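Local coordinates for toll-like receptor 6, Variable lymphocyte receptor B (Mus musculus, PDB 3A79), which probably senses bacterial lipopeptides as the ectodomain of an innate immune receptor, here engineered as a fusion with part of a hagfish variable lymphocyte receptor, at residues Leu136-Glu141 and Leu163-His168; Thr146-Leu151 and Leu169-Ile174; Lys453-His458 and Gln473-Leu478; Trp503-Pro508 and Arg531-Ser536. All blocks are in the same frame, centred on the assembly; numbering follows the deposited sequence.

In the fold
The four contacts form two pairs at opposite sides of the chain's centre. Interactions 1 and 2 have centres about 11 Å apart and alternate along the sequence; they touch where Val-166 packs on Leu-151. Interactions 3 and 4 follow in series, with centres about 14 Å apart; centres in different pairs lie about 48 to 58 Å apart. Interactions 2 and 3 join successive parallel strands of the leucine-rich repeat solenoid, interaction 1 joins loops beyond such strands, and interaction 4 joins the end of the last repeat to the C-terminal cap. The probable bond from Trp-503 N to Leu-478 O links receptor part to lymphocyte-receptor part, at the engineered junction. All sample the stacking of successive coils.

Interaction 1 of 4, residues Leu136-Glu141 and Leu163-His168; sequences LPVCKE and LLPVAH
Val-138 presses its two methyl groups into the turn that carries Leu-163 and Pro-165, and these three residues lose the most surface to the contact. Its CG2 methyl meets Leu-163 CD2 at 3.4 Å, the two side chains crossing at about a right angle. The other methyl serves a different partner: CG1 lies trans to the Val-138 nitrogen (chi1 179°), a rotation that carries it to Pro-165 CB at 4.0 Å and Val-166 CG1 at 4.1 Å. One valine thus fits between three apolar groups. Leu-163 reaches further along the first loop, where its CD2 comes within 4.2 Å of Leu-136 CG. Pro-165 also lies against the main chain. Its CB faces Cys-139 O, and CG approaches Lys-140 CA at 3.7 Å, so the CB-CG edge of the ring lies against the backbone next to the disulfide of Cys-139 with Cys-117. Both segments belong to the receptor part and lie in loops that follow strands of consecutive coils of the solenoid, 125-127 and 150-154. Leu-153 of strand 150-154 backs Leu-136, Val-138 and Leu-163, while Pro-194 lies against Leu-163 and Val-166. What passes directly between the two segments is therefore apolar packing with no directional bond, while the disulfide and the surrounding fold also help to hold the loops.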
loop_
_atom_site.group_PDB
_atom_site.type_symbol
_atom_site.label_atom_id
_atom_site.label_comp_id
_atom_site.label_asym_id
_atom_site.label_seq_id
_atom_site.Cartn_x
_atom_site.Cartn_y
_atom_site.Cartn_z
ATOM N N LEU B 136 -11.822 46.816 20.772
ATOM C CA LEU B 136 -13.111 46.117 20.764
ATOM C C LEU B 136 -14.330 47.054 20.720
ATOM O O LEU B 136 -14.593 47.759 21.684
ATOM C CB LEU B 136 -13.194 45.219 21.997
ATOM C CG LEU B 136 -13.075 43.701 21.843
ATOM C CD1 LEU B 136 -12.523 43.286 20.473
ATOM C CD2 LEU B 136 -12.279 43.086 23.005
ATOM N N PRO B 137 -15.099 47.032 19.610
ATOM C CA PRO B 137 -16.204 47.959 19.313
ATOM C C PRO B 137 -17.496 47.724 20.107
ATOM O O PRO B 137 -18.522 48.299 19.754
ATOM C CB PRO B 137 -16.504 47.687 17.835
ATOM C CG PRO B 137 -15.477 46.711 17.373
ATOM C CD PRO B 137 -14.986 45.999 18.570
ATOM N N VAL B 138 -17.451 46.892 21.140
ATOM C CA VAL B 138 -18.624 46.593 21.948
ATOM C C VAL B 138 -18.984 47.768 22.847
ATOM O O VAL B 138 -18.324 47.991 23.863
ATOM C CB VAL B 138 -18.362 45.382 22.850
ATOM C CG1 VAL B 138 -19.578 45.085 23.727
ATOM C CG2 VAL B 138 -17.985 44.178 22.009
ATOM N N CYS B 139 -20.025 48.515 22.479
ATOM C CA CYS B 139 -20.485 49.645 23.290
ATOM C C CYS B 139 -21.460 49.171 24.368
ATOM O O CYS B 139 -21.886 48.022 24.365
ATOM C CB CYS B 139 -21.178 50.712 22.436
ATOM S SG CYS B 139 -20.256 51.478 21.080
ATOM N N LYS B 140 -21.838 50.070 25.271
ATOM C CA LYS B 140 -22.707 49.701 26.384
ATOM C C LYS B 140 -24.101 49.236 25.941
ATOM O O LYS B 140 -24.760 48.469 26.646
ATOM C CB LYS B 140 -22.816 50.855 27.392
ATOM C CG LYS B 140 -23.688 52.020 26.940
ATOM C CD LYS B 140 -24.067 52.887 28.122
ATOM C CE LYS B 140 -24.265 54.339 27.712
ATOM N NZ LYS B 140 -24.546 55.229 28.895
ATOM N N GLU B 141 -24.547 49.693 24.775
ATOM C CA GLU B 141 -25.901 49.394 24.323
ATOM C C GLU B 141 -26.047 47.943 23.878
ATOM O O GLU B 141 -27.165 47.431 23.778
ATOM C CB GLU B 141 -26.335 50.341 23.202
ATOM C CG GLU B 141 -26.682 51.748 23.656
ATOM C CD GLU B 141 -25.468 52.654 23.712
ATOM O OE1 GLU B 141 -24.356 52.166 23.425
ATOM O OE2 GLU B 141 -25.619 53.853 24.041
ATOM N N LEU B 163 -15.542 43.627 27.162
ATOM C CA LEU B 163 -16.751 42.881 26.803
ATOM C C LEU B 163 -17.815 42.843 27.907
ATOM O O LEU B 163 -18.614 41.909 27.983
ATOM C CB LEU B 163 -16.397 41.454 26.373
ATOM C CG LEU B 163 -15.505 41.367 25.137
ATOM C CD1 LEU B 163 -15.037 39.936 24.872
ATOM C CD2 LEU B 163 -16.268 41.932 23.962
ATOM N N LEU B 164 -17.832 43.862 28.758
ATOM C CA LEU B 164 -18.740 43.881 29.903
ATOM C C LEU B 164 -20.207 44.017 29.478
ATOM O O LEU B 164 -21.080 43.352 30.029
ATOM C CB LEU B 164 -18.354 44.996 30.886
ATOM C CG LEU B 164 -18.319 44.606 32.368
ATOM C CD1 LEU B 164 -18.783 45.744 33.280
ATOM C CD2 LEU B 164 -19.160 43.361 32.597
ATOM N N PRO B 165 -20.483 44.883 28.496
ATOM C CA PRO B 165 -21.870 45.026 28.048
ATOM C C PRO B 165 -22.527 43.727 27.549
ATOM O O PRO B 165 -23.754 43.614 27.619
ATOM C CB PRO B 165 -21.759 46.055 26.928
ATOM C CG PRO B 165 -20.562 46.876 27.315
ATOM C CD PRO B 165 -19.604 45.905 27.903
ATOM N N VAL B 166 -21.755 42.759 27.066
ATOM C CA VAL B 166 -22.374 41.502 26.626
ATOM C C VAL B 166 -22.206 40.326 27.609
ATOM O O VAL B 166 -22.431 39.169 27.248
ATOM C CB VAL B 166 -21.969 41.100 25.169
ATOM C CG1 VAL B 166 -22.379 42.194 24.176
ATOM C CG2 VAL B 166 -20.479 40.796 25.049
ATOM N N ALA B 167 -21.853 40.631 28.854
ATOM C CA ALA B 167 -21.593 39.602 29.857
ATOM C C ALA B 167 -22.852 38.930 30.386
ATOM O O ALA B 167 -22.777 37.932 31.101
ATOM C CB ALA B 167 -20.801 40.182 31.001
ATOM N N HIS B 168 -24.010 39.470 30.034
ATOM C CA HIS B 168 -25.261 38.908 30.527
ATOM C C HIS B 168 -26.146 38.333 29.432
ATOM O O HIS B 168 -27.361 38.240 29.607
ATOM C CB HIS B 168 -26.046 39.952 31.308
ATOM C CG HIS B 168 -25.379 40.387 32.573
ATOM N ND1 HIS B 168 -25.793 39.960 33.816
ATOM C CD2 HIS B 168 -24.331 41.216 32.787
ATOM C CE1 HIS B 168 -25.028 40.508 34.741
ATOM N NE2 HIS B 168 -24.133 41.275 34.144
#

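Interaction 2 of 4, residues Thr146-Leu151 and Leu169-Ile174; sequences TKLTFL and LHLSCI
Thr-149 and Leu-151 make the backbone bonds to Ser-172 and Cys-173 that set the parallel register, Phe-150 pairing with Cys-173 and Leu-151 with Ile-174. Thr-149 O takes two donors, Ser-172 N at 2.8 Å and Cys-173 N at 3.1 Å. Leu-151 N answers with a bond to Cys-173 O of 2.8 Å, almost straight at 174°.

Apolar packing gathers round Leu-171, whose CD2 reaches Leu-148 CG at 4.1 Å and Leu-151 CB at 4.3 Å; nearby, Leu-169 CD2 lies against Thr-146 CA. Phe-150 and Cys-173 share the face of the sheet opposite to that of Leu-151 and Ile-174, and there Phe-150 CD1 touches Cys-173 CB at 3.7 Å. With SG trans to its own nitrogen (chi1 -164°), the Cys-173 thiol comes to CE1 of the Phe-150 ring, an oblique sulfur-aromatic contact, 5.0 Å from SG to the centroid.

The pair continues the solenoid ladder in the receptor part: Phe-150 bonds through its backbone to Arg-124 and Leu-126 and stacks on His-125 on the side of strand 125-127, Ser-172 bonds onward to Val-198 of strand 198-203, and Ile-174 packs on Pro-194 and Thr-196 of strand 190-196.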
loop_
_atom_site.group_PDB
_atom_site.type_symbol
_atom_site.label_atom_id
_atom_site.label_comp_id
_atom_site.label_asym_id
_atom_site.label_seq_id
_atom_site.Cartn_x
_atom_site.Cartn_y
_atom_site.Cartn_z
ATOM N N THR B 146 -30.471 41.190 23.532
ATOM C CA THR B 146 -30.827 40.020 24.319
ATOM C C THR B 146 -30.858 38.728 23.489
ATOM O O THR B 146 -30.518 37.658 23.989
ATOM C CB THR B 146 -32.188 40.220 25.021
ATOM O OG1 THR B 146 -33.141 39.282 24.506
ATOM C CG2 THR B 146 -32.706 41.650 24.818
ATOM N N LYS B 147 -31.260 38.829 22.221
ATOM C CA LYS B 147 -31.387 37.649 21.351
ATOM C C LYS B 147 -30.037 37.157 20.799
ATOM O O LYS B 147 -29.971 36.107 20.146
ATOM C CB LYS B 147 -32.369 37.911 20.189
ATOM C CG LYS B 147 -33.881 37.702 20.494
ATOM C CD LYS B 147 -34.761 38.137 19.280
ATOM C CE LYS B 147 -36.232 38.504 19.637
ATOM N NZ LYS B 147 -36.500 39.975 19.953
ATOM N N LEU B 148 -28.967 37.900 21.083
ATOM C CA LEU B 148 -27.656 37.638 20.478
ATOM C C LEU B 148 -27.028 36.317 20.898
ATOM O O LEU B 148 -26.952 36.009 22.086
ATOM C CB LEU B 148 -26.676 38.774 20.775
ATOM C CG LEU B 148 -25.366 38.628 19.994
ATOM C CD1 LEU B 148 -25.652 38.767 18.519
ATOM C CD2 LEU B 148 -24.301 39.635 20.439
ATOM N N THR B 149 -26.551 35.554 19.918
ATOM C CA THR B 149 -25.961 34.247 20.197
ATOM C C THR B 149 -24.546 34.064 19.611
ATOM O O THR B 149 -23.686 33.382 20.195
ATOM C CB THR B 149 -26.901 33.113 19.752
ATOM O OG1 THR B 149 -26.860 32.070 20.725
ATOM C CG2 THR B 149 -26.514 32.557 18.379
ATOM N N PHE B 150 -24.301 34.687 18.467
ATOM C CA PHE B 150 -22.966 34.678 17.894
ATOM C C PHE B 150 -22.406 36.087 17.833
ATOM O O PHE B 150 -23.042 36.993 17.289
ATOM C CB PHE B 150 -22.997 34.079 16.497
ATOM C CG PHE B 150 -21.688 34.152 15.779
ATOM C CD1 PHE B 150 -20.943 33.005 15.559
ATOM C CD2 PHE B 150 -21.203 35.368 15.318
ATOM C CE1 PHE B 150 -19.744 33.065 14.900
ATOM C CE2 PHE B 150 -19.996 35.439 14.652
ATOM C CZ PHE B 150 -19.265 34.284 14.440
ATOM N N LEU B 151 -21.208 36.260 18.387
ATOM C CA LEU B 151 -20.525 37.546 18.368
ATOM C C LEU B 151 -19.104 37.395 17.839
ATOM O O LEU B 151 -18.336 36.581 18.336
ATOM C CB LEU B 151 -20.518 38.158 19.762
ATOM C CG LEU B 151 -19.869 39.536 19.851
ATOM C CD1 LEU B 151 -20.359 40.409 18.713
ATOM C CD2 LEU B 151 -20.165 40.171 21.191
ATOM N N LEU B 169 -25.545 37.950 28.310
ATOM C CA LEU B 169 -26.288 37.318 27.222
ATOM C C LEU B 169 -25.944 35.846 27.180
ATOM O O LEU B 169 -24.863 35.446 27.613
ATOM C CB LEU B 169 -25.928 37.955 25.889
ATOM C CG LEU B 169 -25.924 39.481 25.893
ATOM C CD1 LEU B 169 -25.131 40.015 24.711
ATOM C CD2 LEU B 169 -27.346 40.017 25.898
ATOM N N HIS B 170 -26.856 35.033 26.665
ATOM C CA HIS B 170 -26.594 33.602 26.594
ATOM C C HIS B 170 -25.913 33.241 25.264
ATOM O O HIS B 170 -26.487 32.600 24.374
ATOM C CB HIS B 170 -27.865 32.797 26.893
ATOM C CG HIS B 170 -28.338 32.942 28.310
ATOM N ND1 HIS B 170 -29.110 34.004 28.735
ATOM C CD2 HIS B 170 -28.125 32.173 29.406
ATOM C CE1 HIS B 170 -29.359 33.877 30.027
ATOM N NE2 HIS B 170 -28.774 32.774 30.459
ATOM N N LEU B 171 -24.666 33.685 25.165
ATOM C CA LEU B 171 -23.863 33.529 23.972
ATOM C C LEU B 171 -23.492 32.075 23.693
ATOM O O LEU B 171 -23.324 31.274 24.619
ATOM C CB LEU B 171 -22.593 34.363 24.102
ATOM C CG LEU B 171 -22.764 35.875 24.037
ATOM C CD1 LEU B 171 -21.465 36.526 24.440
ATOM C CD2 LEU B 171 -23.190 36.316 22.639
ATOM N N SER B 172 -23.349 31.758 22.403
ATOM C CA SER B 172 -22.920 30.436 21.956
ATOM C C SER B 172 -21.550 30.454 21.273
ATOM O O SER B 172 -20.749 29.526 21.448
ATOM C CB SER B 172 -23.965 29.814 21.038
ATOM O OG SER B 172 -24.889 29.054 21.788
ATOM N N CYS B 173 -21.274 31.495 20.490
ATOM C CA CYS B 173 -19.922 31.666 19.973
ATOM C C CYS B 173 -19.417 33.091 20.108
ATOM O O CYS B 173 -20.111 34.046 19.762
ATOM C CB CYS B 173 -19.784 31.189 18.518
ATOM S SG CYS B 173 -18.035 30.961 17.993
ATOM N N ILE B 174 -18.206 33.208 20.641
ATOM C CA ILE B 174 -17.426 34.433 20.586
ATOM C C ILE B 174 -16.220 34.160 19.703
ATOM O O ILE B 174 -15.309 33.418 20.069
ATOM C CB ILE B 174 -16.962 34.905 21.987
ATOM C CG1 ILE B 174 -18.173 35.297 22.835
ATOM C CG2 ILE B 174 -15.997 36.088 21.874
ATOM C CD1 ILE B 174 -17.853 36.265 23.929
#

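Interaction 3 of 4, residues Lys453-His458 and Gln473-Leu478; sequences KVLDLH and QALQEL. With NAG (2-acetamido-2-deoxy-beta-D-glucopyranose), chain I.
Leu-455 turns its CG trans to the backbone nitrogen (chi1 -164°), while Leu-475 has CG trans to its carbonyl carbon (chi1 -63°), and the two side chains meet obliquely, Leu-475 CD2 lying 3.6 Å from Leu-455 CB. Leu-478 adds its CD1 at 3.9 Å from the same CB. Val-454 and Glu-477 lie side by side on the other face, pointing the same way, with Val-454 CG1 at 3.8 Å from Glu-477 CB. The Lys-453 chain, bent at chi2 and chi4, brings its CD to 3.5 Å from Ala-474 O. Its carbonyl grips the next coil: Lys-453 O accepts from Gln-476 N at 2.9 Å and from Glu-477 N at 3.2 Å. This is the step between parallel strands of a leucine-rich repeat solenoid, in which leucines such as Leu-455 and Leu-478 point into the interior; here it lies in the receptor part, and its further bond, from Leu-455 N to Glu-477 O, is weak. At the end of the strand, Asp-456 OD1 accepts from His-458 N at 3.2 Å, an Asx turn with a fairly straight bond (164°). The same oxygen also faces His-458 ND1, although the modelled separation is too short to weigh. The other oxygen, Asp-456 OD2, receives a weak bond from N2 of a sugar of the protein's own glycan at 3.0 Å, and His-458 NE2 bonds to O7 of a further NAG.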
loop_
_atom_site.group_PDB
_atom_site.type_symbol
_atom_site.label_atom_id
_atom_site.label_comp_id
_atom_site.label_asym_id
_atom_site.label_seq_id
_atom_site.Cartn_x
_atom_site.Cartn_y
_atom_site.Cartn_z
ATOM N N LYS B 453 -20.912 -11.098 13.955
ATOM C CA LYS B 453 -22.295 -10.692 13.742
ATOM C C LYS B 453 -22.415 -9.813 12.505
ATOM O O LYS B 453 -23.486 -9.715 11.921
ATOM C CB LYS B 453 -22.847 -9.940 14.959
ATOM C CG LYS B 453 -22.540 -10.594 16.319
ATOM C CD LYS B 453 -23.269 -11.932 16.495
ATOM C CE LYS B 453 -22.722 -12.752 17.666
ATOM N NZ LYS B 453 -23.253 -12.308 18.974
ATOM N N VAL B 454 -21.323 -9.158 12.119
ATOM C CA VAL B 454 -21.313 -8.305 10.927
ATOM C C VAL B 454 -20.031 -8.572 10.159
ATOM O O VAL B 454 -18.956 -8.624 10.749
ATOM C CB VAL B 454 -21.374 -6.794 11.272
ATOM C CG1 VAL B 454 -21.655 -5.981 10.031
ATOM C CG2 VAL B 454 -22.432 -6.515 12.323
ATOM N N LEU B 455 -20.136 -8.750 8.847
ATOM C CA LEU B 455 -18.959 -9.069 8.049
ATOM C C LEU B 455 -18.973 -8.329 6.722
ATOM O O LEU B 455 -19.532 -8.820 5.752
ATOM C CB LEU B 455 -18.880 -10.579 7.814
ATOM C CG LEU B 455 -17.549 -11.149 7.325
ATOM C CD1 LEU B 455 -16.403 -10.676 8.204
ATOM C CD2 LEU B 455 -17.596 -12.668 7.290
ATOM N N ASP B 456 -18.358 -7.149 6.677
ATOM C CA ASP B 456 -18.335 -6.362 5.449
ATOM C C ASP B 456 -17.141 -6.702 4.547
ATOM O O ASP B 456 -16.031 -6.211 4.749
ATOM C CB ASP B 456 -18.375 -4.863 5.752
ATOM C CG ASP B 456 -18.812 -4.044 4.550
ATOM O OD1 ASP B 456 -18.384 -4.384 3.428
ATOM O OD2 ASP B 456 -19.594 -3.080 4.715
ATOM N N LEU B 457 -17.385 -7.541 3.547
ATOM C CA LEU B 457 -16.338 -7.991 2.634
ATOM C C LEU B 457 -16.475 -7.406 1.231
ATOM O O LEU B 457 -15.898 -7.935 0.287
ATOM C CB LEU B 457 -16.331 -9.520 2.535
ATOM C CG LEU B 457 -15.281 -10.278 3.347
ATOM C CD1 LEU B 457 -15.656 -11.747 3.503
ATOM C CD2 LEU B 457 -13.915 -10.135 2.698
ATOM N N HIS B 458 -17.225 -6.318 1.090
ATOM C CA HIS B 458 -17.455 -5.742 -0.229
ATOM C C HIS B 458 -16.194 -5.130 -0.819
ATOM O O HIS B 458 -15.267 -4.775 -0.104
ATOM C CB HIS B 458 -18.599 -4.720 -0.213
ATOM C CG HIS B 458 -18.191 -3.344 0.219
ATOM N ND1 HIS B 458 -18.430 -2.861 1.487
ATOM C CD2 HIS B 458 -17.590 -2.339 -0.459
ATOM C CE1 HIS B 458 -17.977 -1.623 1.578
ATOM N NE2 HIS B 458 -17.464 -1.281 0.411
ATOM N N GLN B 473 -21.672 -19.632 12.286
ATOM C CA GLN B 473 -23.127 -19.481 12.203
ATOM C C GLN B 473 -23.697 -18.502 13.223
ATOM O O GLN B 473 -24.241 -18.910 14.248
ATOM C CB GLN B 473 -23.801 -20.843 12.435
ATOM C CG GLN B 473 -22.989 -22.056 11.973
ATOM C CD GLN B 473 -23.312 -23.324 12.761
ATOM O OE1 GLN B 473 -24.188 -23.327 13.627
ATOM N NE2 GLN B 473 -22.595 -24.407 12.466
ATOM N N ALA B 474 -23.598 -17.212 12.944
ATOM C CA ALA B 474 -24.093 -16.231 13.896
ATOM C C ALA B 474 -24.188 -14.851 13.278
ATOM O O ALA B 474 -24.620 -13.902 13.954
ATOM C CB ALA B 474 -23.207 -16.194 15.129
ATOM N N LEU B 475 -23.782 -14.743 12.007
ATOM C CA LEU B 475 -23.862 -13.477 11.289
ATOM C C LEU B 475 -25.299 -12.965 11.209
ATOM O O LEU B 475 -26.250 -13.729 11.338
ATOM C CB LEU B 475 -23.312 -13.612 9.874
ATOM C CG LEU B 475 -21.855 -13.971 9.611
ATOM C CD1 LEU B 475 -21.679 -15.469 9.270
ATOM C CD2 LEU B 475 -21.381 -13.090 8.467
ATOM N N GLN B 476 -25.447 -11.667 10.982
ATOM C CA GLN B 476 -26.757 -11.050 10.829
ATOM C C GLN B 476 -26.691 -10.152 9.617
ATOM O O GLN B 476 -27.664 -10.003 8.883
ATOM C CB GLN B 476 -27.117 -10.201 12.049
ATOM C CG GLN B 476 -27.134 -10.946 13.366
ATOM C CD GLN B 476 -27.789 -10.136 14.465
ATOM O OE1 GLN B 476 -28.438 -10.693 15.353
ATOM N NE2 GLN B 476 -27.639 -8.809 14.400
ATOM N N GLU B 477 -25.534 -9.534 9.427
ATOM C CA GLU B 477 -25.291 -8.719 8.257
ATOM C C GLU B 477 -24.163 -9.368 7.483
ATOM O O GLU B 477 -23.291 -10.027 8.064
ATOM C CB GLU B 477 -24.927 -7.283 8.637
ATOM C CG GLU B 477 -26.035 -6.515 9.354
ATOM C CD GLU B 477 -25.774 -5.015 9.399
ATOM O OE1 GLU B 477 -25.047 -4.508 8.511
ATOM O OE2 GLU B 477 -26.302 -4.345 10.316
ATOM N N LEU B 478 -24.214 -9.202 6.165
ATOM C CA LEU B 478 -23.226 -9.768 5.262
ATOM C C LEU B 478 -23.152 -8.944 3.996
ATOM O O LEU B 478 -24.169 -8.529 3.456
ATOM C CB LEU B 478 -23.574 -11.206 4.899
ATOM C CG LEU B 478 -22.454 -11.820 4.068
ATOM C CD1 LEU B 478 -21.103 -11.432 4.674
ATOM C CD2 LEU B 478 -22.604 -13.329 3.976
HETATM C C1 NAG I . -16.815 -0.568 6.947
HETATM C C2 NAG I . -18.295 -0.178 6.999
HETATM C C3 NAG I . -18.855 0.558 5.783
HETATM C C4 NAG I . -17.844 1.388 4.996
HETATM C C5 NAG I . -16.430 0.812 4.933
HETATM C C6 NAG I . -15.475 1.949 4.550
HETATM C C7 NAG I . -20.145 -1.437 7.962
HETATM C C8 NAG I . -21.306 -2.246 7.449
HETATM N N2 NAG I . -19.068 -1.395 7.188
HETATM O O3 NAG I . -19.894 1.405 6.245
HETATM O O4 NAG I . -18.332 1.503 3.669
HETATM O O5 NAG I . -15.961 0.230 6.140
HETATM O O6 NAG I . -14.221 1.478 4.098
HETATM O O7 NAG I . -20.202 -0.844 9.039
#

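Interaction 4 of 4, residues Trp503-Pro508 and Arg531-Ser536; sequences WLHDNP and RNSAGS
Trp-503 and Arg-531 meet by CH-pi packing where the end of the last repeat joins the C-terminal cap of the lymphocyte-receptor part, the leucine-rich repeat cap (LRRCT) braced by the disulfides Cys-511 to Cys-544 and Cys-513 to Cys-556. Arg-531 CB sits over one face of the indole, 3.8 Å from the centroid of the five-membered ring and 23° off its normal, offset toward the rim where CE2 comes within 3.6 Å. CG of Arg-531 follows on toward CZ2, but a bend at chi2 leads the guanidinium away, where it makes a cation-pi contact with Tyr-501. A second CH-pi contact lies alongside: Ser-533 CB stands over a face of the His-505 ring, 3.7 Å from its centroid. Across these two segments the rings meet mostly CH groups.

Polar bonding across the contact is slight. Trp-503 NE1 reaches Asn-532 O at 2.9 Å, near the plane of the indole, but the angle at hydrogen is only 121° and the bond is weak. Trp-503 also leans on Glu-477 and Asn-479, contacts that bridge the two fused parts and arise from the engineering.

Within 531-536 the Asn-532 side chain shapes the turn as an Asx motif. Besides a weak bond from Ser-536 N, Asn-532 OD1 accepts from Gly-535 N at 3.0 Å, a nearly straight bond (168°) whose donor sits well above the carbonyl plane of the Asn-532 amide.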
loop_
_atom_site.group_PDB
_atom_site.type_symbol
_atom_site.label_atom_id
_atom_site.label_comp_id
_atom_site.label_asym_id
_atom_site.label_seq_id
_atom_site.Cartn_x
_atom_site.Cartn_y
_atom_site.Cartn_z
ATOM N N TRP B 503 -25.645 -8.353 1.109
ATOM C CA TRP B 503 -25.448 -7.572 -0.100
ATOM C C TRP B 503 -24.869 -8.462 -1.191
ATOM O O TRP B 503 -23.686 -8.809 -1.159
ATOM C CB TRP B 503 -24.525 -6.385 0.172
ATOM C CG TRP B 503 -25.194 -5.234 0.867
ATOM C CD1 TRP B 503 -25.603 -4.065 0.298
ATOM C CD2 TRP B 503 -25.519 -5.140 2.260
ATOM N NE1 TRP B 503 -26.167 -3.248 1.248
ATOM C CE2 TRP B 503 -26.127 -3.883 2.462
ATOM C CE3 TRP B 503 -25.354 -5.994 3.357
ATOM C CZ2 TRP B 503 -26.575 -3.462 3.714
ATOM C CZ3 TRP B 503 -25.802 -5.579 4.594
ATOM C CH2 TRP B 503 -26.405 -4.322 4.765
ATOM N N LEU B 504 -25.707 -8.838 -2.154
ATOM C CA LEU B 504 -25.274 -9.746 -3.205
ATOM C C LEU B 504 -24.933 -9.024 -4.502
ATOM O O LEU B 504 -24.329 -9.617 -5.400
ATOM C CB LEU B 504 -26.320 -10.836 -3.446
ATOM C CG LEU B 504 -26.283 -11.998 -2.452
ATOM C CD1 LEU B 504 -27.552 -12.834 -2.531
ATOM C CD2 LEU B 504 -25.062 -12.859 -2.700
ATOM N N HIS B 505 -25.288 -7.742 -4.585
ATOM C CA HIS B 505 -25.160 -6.989 -5.838
ATOM C C HIS B 505 -23.750 -6.936 -6.439
ATOM O O HIS B 505 -22.805 -7.492 -5.890
ATOM C CB HIS B 505 -25.757 -5.579 -5.713
ATOM C CG HIS B 505 -24.982 -4.656 -4.825
ATOM N ND1 HIS B 505 -25.217 -4.552 -3.473
ATOM C CD2 HIS B 505 -23.992 -3.775 -5.105
ATOM C CE1 HIS B 505 -24.396 -3.656 -2.951
ATOM N NE2 HIS B 505 -23.643 -3.170 -3.922
ATOM N N ASP B 506 -23.643 -6.278 -7.589
ATOM C CA ASP B 506 -22.392 -6.127 -8.344
ATOM C C ASP B 506 -21.472 -7.345 -8.443
ATOM O O ASP B 506 -20.244 -7.202 -8.361
ATOM C CB ASP B 506 -21.608 -4.911 -7.859
ATOM C CG ASP B 506 -22.209 -3.612 -8.345
ATOM O OD1 ASP B 506 -21.757 -3.117 -9.400
ATOM O OD2 ASP B 506 -23.143 -3.098 -7.689
ATOM N N ASN B 507 -22.069 -8.523 -8.644
ATOM C CA ASN B 507 -21.332 -9.774 -8.842
ATOM C C ASN B 507 -21.688 -10.434 -10.160
ATOM O O ASN B 507 -22.851 -10.442 -10.555
ATOM C CB ASN B 507 -21.606 -10.760 -7.706
ATOM C CG ASN B 507 -20.601 -10.649 -6.579
ATOM O OD1 ASN B 507 -20.745 -9.826 -5.678
ATOM N ND2 ASN B 507 -19.582 -11.493 -6.617
ATOM N N PRO B 508 -20.682 -10.996 -10.843
ATOM C CA PRO B 508 -20.818 -11.657 -12.152
ATOM C C PRO B 508 -21.344 -13.093 -12.061
ATOM O O PRO B 508 -20.598 -14.031 -12.362
ATOM C CB PRO B 508 -19.373 -11.680 -12.665
ATOM C CG PRO B 508 -18.564 -11.754 -11.407
ATOM C CD PRO B 508 -19.268 -10.805 -10.480
ATOM N N ARG B 531 -30.295 -6.699 0.446
ATOM C CA ARG B 531 -30.244 -5.243 0.387
ATOM C C ARG B 531 -29.555 -4.790 -0.888
ATOM O O ARG B 531 -28.894 -5.585 -1.551
ATOM C CB ARG B 531 -29.500 -4.683 1.602
ATOM C CG ARG B 531 -30.201 -4.900 2.945
ATOM C CD ARG B 531 -31.688 -4.594 2.844
ATOM N NE ARG B 531 -32.295 -4.245 4.127
ATOM C CZ ARG B 531 -32.646 -5.126 5.062
ATOM N NH1 ARG B 531 -32.431 -6.426 4.878
ATOM N NH2 ARG B 531 -33.204 -4.705 6.193
ATOM N N ASN B 532 -29.705 -3.514 -1.230
ATOM C CA ASN B 532 -29.013 -2.955 -2.393
ATOM C C ASN B 532 -27.823 -2.050 -2.035
ATOM O O ASN B 532 -27.516 -1.838 -0.855
ATOM C CB ASN B 532 -29.992 -2.233 -3.340
ATOM C CG ASN B 532 -30.463 -0.878 -2.801
ATOM O OD1 ASN B 532 -30.833 -0.752 -1.634
ATOM N ND2 ASN B 532 -30.471 0.135 -3.670
ATOM N N SER B 533 -27.160 -1.522 -3.064
ATOM C CA SER B 533 -25.990 -0.656 -2.895
ATOM C C SER B 533 -26.313 0.649 -2.154
ATOM O O SER B 533 -25.440 1.495 -1.955
ATOM C CB SER B 533 -25.363 -0.349 -4.261
ATOM O OG SER B 533 -24.216 0.473 -4.129
ATOM N N ALA B 534 -27.574 0.798 -1.756
ATOM C CA ALA B 534 -28.043 1.980 -1.045
ATOM C C ALA B 534 -28.388 1.620 0.391
ATOM O O ALA B 534 -27.901 2.254 1.328
ATOM C CB ALA B 534 -29.254 2.572 -1.740
ATOM N N GLY B 535 -29.234 0.608 0.559
ATOM C CA GLY B 535 -29.576 0.124 1.885
ATOM C C GLY B 535 -30.973 -0.448 2.042
ATOM O O GLY B 535 -31.303 -1.006 3.093
ATOM N N SER B 536 -31.798 -0.317 1.005
ATOM C CA SER B 536 -33.176 -0.815 1.058
ATOM C C SER B 536 -33.375 -2.181 0.392
ATOM O O SER B 536 -32.569 -2.617 -0.439
ATOM C CB SER B 536 -34.158 0.215 0.484
ATOM O OG SER B 536 -33.560 0.954 -0.566
#